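Long-range contacts in Trypsin/factor XIIA inhibitor (Zea mays, PDB 1BEA), which inhibits mammalian trypsin and activated Hageman factor (factor XIIa) as a monomeric, disulfide-bonded member of the cereal trypsin/alpha-amylase inhibitor family: residues H14-S19 / L60-D65; C55-L60 / A113-I118. All coordinates share one frame; numbering follows the deposited sequence.

Both contacts are built on helix 56-65 and share Leu-60, with centres 11 Å apart. Along the chain their segments alternate: 14-19, which leads into helix 18-29, comes first, then 55-60 and 60-65 on the common helix, and last 113-118, in the loop after helix 88-95. Contact 1 is buried, about 4 Å from the centre of the chain, whereas contact 2 lies about 9 Å from it and is partly exposed. They also touch directly, Ser-61 and Met-64 packing on Ile-118. One helix of this helical, strand-free, disulfide-linked fold thus gathers an early and a late part of the chain, by apolar packing in contact 1 and through a disulfide in contact 2.

Contact 1 of 2, residues H14-S19 / L60-D65; sequences HNPLPS and LSILMD
Pro-16 and Leu-17 pack against Leu-60, Ile-62 and Leu-63 in the core of the four-helix, disulfide-linked fold of the cereal inhibitors, where the turn entering helix 18-29 lies against helix 56-65. The backbones come nearest at Pro-16 and Leu-63, whose CA atoms are 6.7 Å apart. The contact is wholly apolar in its side chains. Pro-16 presents the CG corner of its ring to the branch methyl of Ile-62, CG to CG2 at 3.7 Å, and the two side chains cross at about a right angle. Ile-62 sets CG2 anti to its backbone N and CG1 beside that N (chi1 -75°), which leaves the short branch to meet the proline. Leu-17, the N-cap residue of helix 18-29, reaches across to helix 56-65 with its CD1 methyl. There Leu-17 CD1 meets Leu-60 CD2 at 3.9 Å, the side chains crossing obliquely, and it also lies 4.3 Å from Leu-63 CB. The same Leu-17 side chain touches Leu-48 and Ile-51, and so packs between helix 56-65, helix 37-49 and the loop at Ile-51. Leu-63 has CG anti to its backbone N (chi1 173°), a setting that carries its CD1 methyl to the backbone of the turn. Beyond the two segments, Leu-63 packs on Cys-20 and Arg-21 in helix 18-29. Its CD1 lies 3.8 Å from Pro-16 O and 4.0 Å from Leu-17 O, beside two successive carbonyl oxygens.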
loop_
_atom_site.group_PDB
_atom_site.type_symbol
_atom_site.label_atom_id
_atom_site.label_comp_id
_atom_site.label_asym_id
_atom_site.label_seq_id
_atom_site.Cartn_x
_atom_site.Cartn_y
_atom_site.Cartn_z
ATOM N N HIS A 14 -3.337 -3.697 11.190
ATOM C CA HIS A 14 -4.675 -3.740 10.666
ATOM C C HIS A 14 -4.726 -2.440 9.886
ATOM O O HIS A 14 -4.005 -1.511 10.217
ATOM C CB HIS A 14 -5.695 -3.732 11.796
ATOM C CG HIS A 14 -6.263 -5.092 12.074
ATOM N ND1 HIS A 14 -5.978 -5.794 13.223
ATOM C CD2 HIS A 14 -7.031 -5.907 11.312
ATOM C CE1 HIS A 14 -6.533 -6.994 13.154
ATOM N NE2 HIS A 14 -7.182 -7.086 12.007
ATOM N N ASN A 15 -5.523 -2.393 8.819
ATOM C CA ASN A 15 -5.627 -1.179 8.021
ATOM C C ASN A 15 -4.217 -0.662 7.810
ATOM O O ASN A 15 -3.793 0.353 8.349
ATOM C CB ASN A 15 -6.530 -0.202 8.760
ATOM C CG ASN A 15 -7.989 -0.609 8.628
ATOM O OD1 ASN A 15 -8.434 -0.971 7.514
ATOM N ND2 ASN A 15 -8.738 -0.590 9.739
ATOM N N PRO A 16 -3.478 -1.369 6.984
ATOM C CA PRO A 16 -2.098 -1.017 6.701
ATOM C C PRO A 16 -1.828 0.119 5.738
ATOM O O PRO A 16 -2.634 0.427 4.864
ATOM C CB PRO A 16 -1.533 -2.325 6.167
ATOM C CG PRO A 16 -2.639 -2.902 5.403
ATOM C CD PRO A 16 -3.905 -2.546 6.204
ATOM N N LEU A 17 -0.645 0.702 5.905
ATOM C CA LEU A 17 -0.133 1.754 5.053
ATOM C C LEU A 17 -1.146 2.896 4.810
ATOM O O LEU A 17 -1.346 3.322 3.676
ATOM C CB LEU A 17 0.337 1.107 3.721
ATOM C CG LEU A 17 1.129 -0.227 3.740
ATOM C CD1 LEU A 17 1.395 -0.712 2.289
ATOM C CD2 LEU A 17 2.432 -0.037 4.439
ATOM N N PRO A 18 -1.730 3.461 5.900
ATOM C CA PRO A 18 -2.718 4.550 5.820
ATOM C C PRO A 18 -2.172 5.717 5.030
ATOM O O PRO A 18 -2.922 6.360 4.308
ATOM C CB PRO A 18 -2.945 4.982 7.279
ATOM C CG PRO A 18 -2.398 3.906 8.128
ATOM C CD PRO A 18 -1.369 3.147 7.305
ATOM N N SER A 19 -0.878 6.013 5.204
ATOM C CA SER A 19 -0.249 7.142 4.508
ATOM C C SER A 19 0.022 6.820 3.046
ATOM O O SER A 19 0.157 7.724 2.208
ATOM C CB SER A 19 1.103 7.515 5.136
ATOM O OG SER A 19 0.966 8.198 6.372
ATOM N N LEU A 60 1.323 -4.316 0.437
ATOM C CA LEU A 60 0.985 -3.562 -0.773
ATOM C C LEU A 60 -0.277 -4.125 -1.398
ATOM O O LEU A 60 -1.248 -3.410 -1.756
ATOM C CB LEU A 60 2.100 -3.703 -1.801
ATOM C CG LEU A 60 3.189 -2.665 -1.771
ATOM C CD1 LEU A 60 3.889 -2.544 -3.134
ATOM C CD2 LEU A 60 2.542 -1.372 -1.369
ATOM N N SER A 61 -0.280 -5.434 -1.552
ATOM C CA SER A 61 -1.436 -6.081 -2.120
ATOM C C SER A 61 -2.720 -5.846 -1.284
ATOM O O SER A 61 -3.811 -5.619 -1.805
ATOM C CB SER A 61 -1.142 -7.551 -2.252
ATOM O OG SER A 61 -2.255 -8.223 -2.797
ATOM N N ILE A 62 -2.610 -5.897 0.025
ATOM C CA ILE A 62 -3.802 -5.675 0.821
ATOM C C ILE A 62 -4.258 -4.240 0.586
ATOM O O ILE A 62 -5.427 -3.963 0.426
ATOM C CB ILE A 62 -3.474 -5.945 2.284
ATOM C CG1 ILE A 62 -3.377 -7.467 2.460
ATOM C CG2 ILE A 62 -4.523 -5.275 3.218
ATOM C CD1 ILE A 62 -2.931 -7.959 3.824
ATOM N N LEU A 63 -3.317 -3.323 0.521
ATOM C CA LEU A 63 -3.693 -1.961 0.292
ATOM C C LEU A 63 -4.331 -1.813 -1.077
ATOM O O LEU A 63 -5.351 -1.135 -1.197
ATOM C CB LEU A 63 -2.475 -1.030 0.426
ATOM C CG LEU A 63 -2.789 0.415 0.029
ATOM C CD1 LEU A 63 -3.513 1.075 1.238
ATOM C CD2 LEU A 63 -1.523 1.222 -0.403
ATOM N N MET A 64 -3.798 -2.464 -2.110
ATOM C CA MET A 64 -4.385 -2.281 -3.431
ATOM C C MET A 64 -5.772 -2.901 -3.563
ATOM O O MET A 64 -6.764 -2.262 -3.964
ATOM C CB MET A 64 -3.512 -2.915 -4.499
ATOM C CG MET A 64 -2.200 -2.233 -4.790
ATOM S SD MET A 64 -0.984 -3.333 -5.688
ATOM C CE MET A 64 -1.896 -3.693 -7.237
ATOM N N ASP A 65 -5.847 -4.173 -3.214
ATOM C CA ASP A 65 -7.090 -4.908 -3.374
ATOM C C ASP A 65 -7.855 -5.373 -2.150
ATOM O O ASP A 65 -8.948 -5.901 -2.278
ATOM C CB ASP A 65 -6.809 -6.072 -4.322
ATOM C CG ASP A 65 -5.971 -5.618 -5.502
ATOM O OD1 ASP A 65 -6.190 -4.470 -5.940
ATOM O OD2 ASP A 65 -5.087 -6.355 -5.975
#

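Contact 2 of 2, residues C55-L60 / A113-I118; sequences CRCTAL and AECPWI
A disulfide ties the first turn of helix 56-65 to the C-terminal loop of this cereal-type inhibitor; Cys-115 belongs to the C-terminal propeptide, residues 111-127. Cys-57 SG and Cys-115 SG are bonded at 2.0 Å with a torsion of -92° about the S-S bond, and the CA atoms of the two cysteines stand 5.6 Å apart. Each sulfur is anti to its own carbonyl carbon and beside its backbone N. The CD1 methyl of Leu-60, nearly one turn further along the helix, lies against Cys-115 SG at 4.3 Å. Cys-55, two residues before Cys-57, forms a second disulfide with Cys-6. Trp-117, poorly ordered and largely exposed, brings its indole to the same helix: NE1 is 3.9 Å from Cys-57 CB, while Thr-58 OG1 sits at the ring edge, near its plane. Cys-57 SG lies 5.4 Å from the centroid of the five-membered ring of Trp-117, 55° off its normal, an oblique sulfur-aromatic contact. Ile-118 CG1 packs on Cys-57 CB at 4.0 Å and on Leu-60 CB. With Ile-118 cut back to an alanine, the space beside Cys-57 CB and Leu-60 CB would probably go unfilled and the indole would lose the methyl against its face. That methyl, Ile-118 CD1, stands 3.5 Å above the plane of the Trp-117 ring, offset toward the rim.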
loop_
_atom_site.group_PDB
_atom_site.type_symbol
_atom_site.label_atom_id
_atom_site.label_comp_id
_atom_site.label_asym_id
_atom_site.label_seq_id
_atom_site.Cartn_x
_atom_site.Cartn_y
_atom_site.Cartn_z
ATOM N N CYS A 55 6.921 -9.559 4.259
ATOM C CA CYS A 55 5.500 -9.210 4.139
ATOM C C CYS A 55 5.233 -7.923 3.361
ATOM O O CYS A 55 4.072 -7.568 3.194
ATOM C CB CYS A 55 4.866 -8.998 5.519
ATOM S SG CYS A 55 4.806 -10.454 6.602
ATOM N N ARG A 56 6.266 -7.241 2.866
ATOM C CA ARG A 56 6.042 -5.974 2.202
ATOM C C ARG A 56 5.136 -6.030 0.984
ATOM O O ARG A 56 4.218 -5.215 0.856
ATOM C CB ARG A 56 7.377 -5.298 1.931
ATOM C CG ARG A 56 7.855 -4.548 3.164
ATOM C CD ARG A 56 9.327 -4.247 3.149
ATOM N NE ARG A 56 9.883 -3.847 4.456
ATOM C CZ ARG A 56 11.189 -3.743 4.696
ATOM N NH1 ARG A 56 12.042 -4.011 3.733
ATOM N NH2 ARG A 56 11.645 -3.391 5.885
ATOM N N CYS A 57 5.319 -7.004 0.109
ATOM C CA CYS A 57 4.456 -7.091 -1.084
ATOM C C CYS A 57 3.004 -7.422 -0.717
ATOM O O CYS A 57 2.045 -6.979 -1.351
ATOM C CB CYS A 57 4.986 -8.151 -2.059
ATOM S SG CYS A 57 6.601 -7.819 -2.849
ATOM N N THR A 58 2.852 -8.239 0.299
ATOM C CA THR A 58 1.534 -8.602 0.741
ATOM C C THR A 58 0.831 -7.356 1.290
ATOM O O THR A 58 -0.334 -7.111 1.003
ATOM C CB THR A 58 1.666 -9.686 1.797
ATOM O OG1 THR A 58 2.304 -10.820 1.200
ATOM C CG2 THR A 58 0.314 -10.133 2.318
ATOM N N ALA A 59 1.541 -6.564 2.081
ATOM C CA ALA A 59 0.951 -5.358 2.633
ATOM C C ALA A 59 0.457 -4.519 1.436
ATOM O O ALA A 59 -0.685 -4.085 1.423
ATOM C CB ALA A 59 1.988 -4.637 3.380
ATOM N N LEU A 60 1.323 -4.316 0.437
ATOM C CA LEU A 60 0.985 -3.562 -0.773
ATOM C C LEU A 60 -0.277 -4.125 -1.398
ATOM O O LEU A 60 -1.248 -3.410 -1.756
ATOM C CB LEU A 60 2.100 -3.703 -1.801
ATOM C CG LEU A 60 3.189 -2.665 -1.771
ATOM C CD1 LEU A 60 3.889 -2.544 -3.134
ATOM C CD2 LEU A 60 2.542 -1.372 -1.369
ATOM N N ALA A 113 14.197 -4.831 -4.529
ATOM C CA ALA A 113 13.105 -3.862 -4.484
ATOM C C ALA A 113 12.029 -4.056 -5.522
ATOM O O ALA A 113 11.801 -3.200 -6.351
ATOM C CB ALA A 113 13.663 -2.442 -4.593
ATOM N N GLU A 114 11.370 -5.192 -5.504
ATOM C CA GLU A 114 10.297 -5.358 -6.436
ATOM C C GLU A 114 9.363 -6.441 -6.001
ATOM O O GLU A 114 9.778 -7.391 -5.327
ATOM C CB GLU A 114 10.811 -5.675 -7.819
ATOM C CG GLU A 114 10.853 -7.158 -8.079
ATOM C CD GLU A 114 11.802 -7.487 -9.201
ATOM O OE1 GLU A 114 12.289 -6.517 -9.836
ATOM O OE2 GLU A 114 12.060 -8.695 -9.446
ATOM N N CYS A 115 8.109 -6.259 -6.420
ATOM C CA CYS A 115 6.970 -7.136 -6.137
ATOM C C CYS A 115 6.374 -7.581 -7.451
ATOM O O CYS A 115 5.361 -7.071 -7.900
ATOM C CB CYS A 115 5.908 -6.374 -5.353
ATOM S SG CYS A 115 6.460 -5.986 -3.671
ATOM N N PRO A 116 6.994 -8.574 -8.066
ATOM C CA PRO A 116 6.624 -9.174 -9.360
ATOM C C PRO A 116 5.201 -9.718 -9.597
ATOM O O PRO A 116 4.724 -9.784 -10.737
ATOM C CB PRO A 116 7.697 -10.261 -9.578
ATOM C CG PRO A 116 8.335 -10.478 -8.211
ATOM C CD PRO A 116 8.183 -9.198 -7.456
ATOM N N TRP A 117 4.512 -10.088 -8.535
ATOM C CA TRP A 117 3.191 -10.661 -8.710
ATOM C C TRP A 117 2.073 -9.720 -8.314
ATOM O O TRP A 117 0.942 -9.909 -8.731
ATOM C CB TRP A 117 3.096 -11.926 -7.868
ATOM C CG TRP A 117 3.185 -11.614 -6.400
ATOM C CD1 TRP A 117 4.326 -11.482 -5.642
ATOM C CD2 TRP A 117 2.084 -11.398 -5.505
ATOM N NE1 TRP A 117 4.002 -11.204 -4.332
ATOM C CE2 TRP A 117 2.635 -11.146 -4.215
ATOM C CE3 TRP A 117 0.682 -11.395 -5.664
ATOM C CZ2 TRP A 117 1.832 -10.893 -3.092
ATOM C CZ3 TRP A 117 -0.117 -11.144 -4.546
ATOM C CH2 TRP A 117 0.463 -10.897 -3.275
ATOM N N ILE A 118 2.414 -8.721 -7.504
ATOM C CA ILE A 118 1.476 -7.739 -6.976
ATOM C C ILE A 118 0.428 -7.264 -7.953
ATOM O O ILE A 118 -0.741 -7.630 -7.847
ATOM C CB ILE A 118 2.242 -6.508 -6.390
ATOM C CG1 ILE A 118 2.607 -6.800 -4.948
ATOM C CG2 ILE A 118 1.384 -5.255 -6.375
ATOM C CD1 ILE A 118 1.543 -7.565 -4.239
#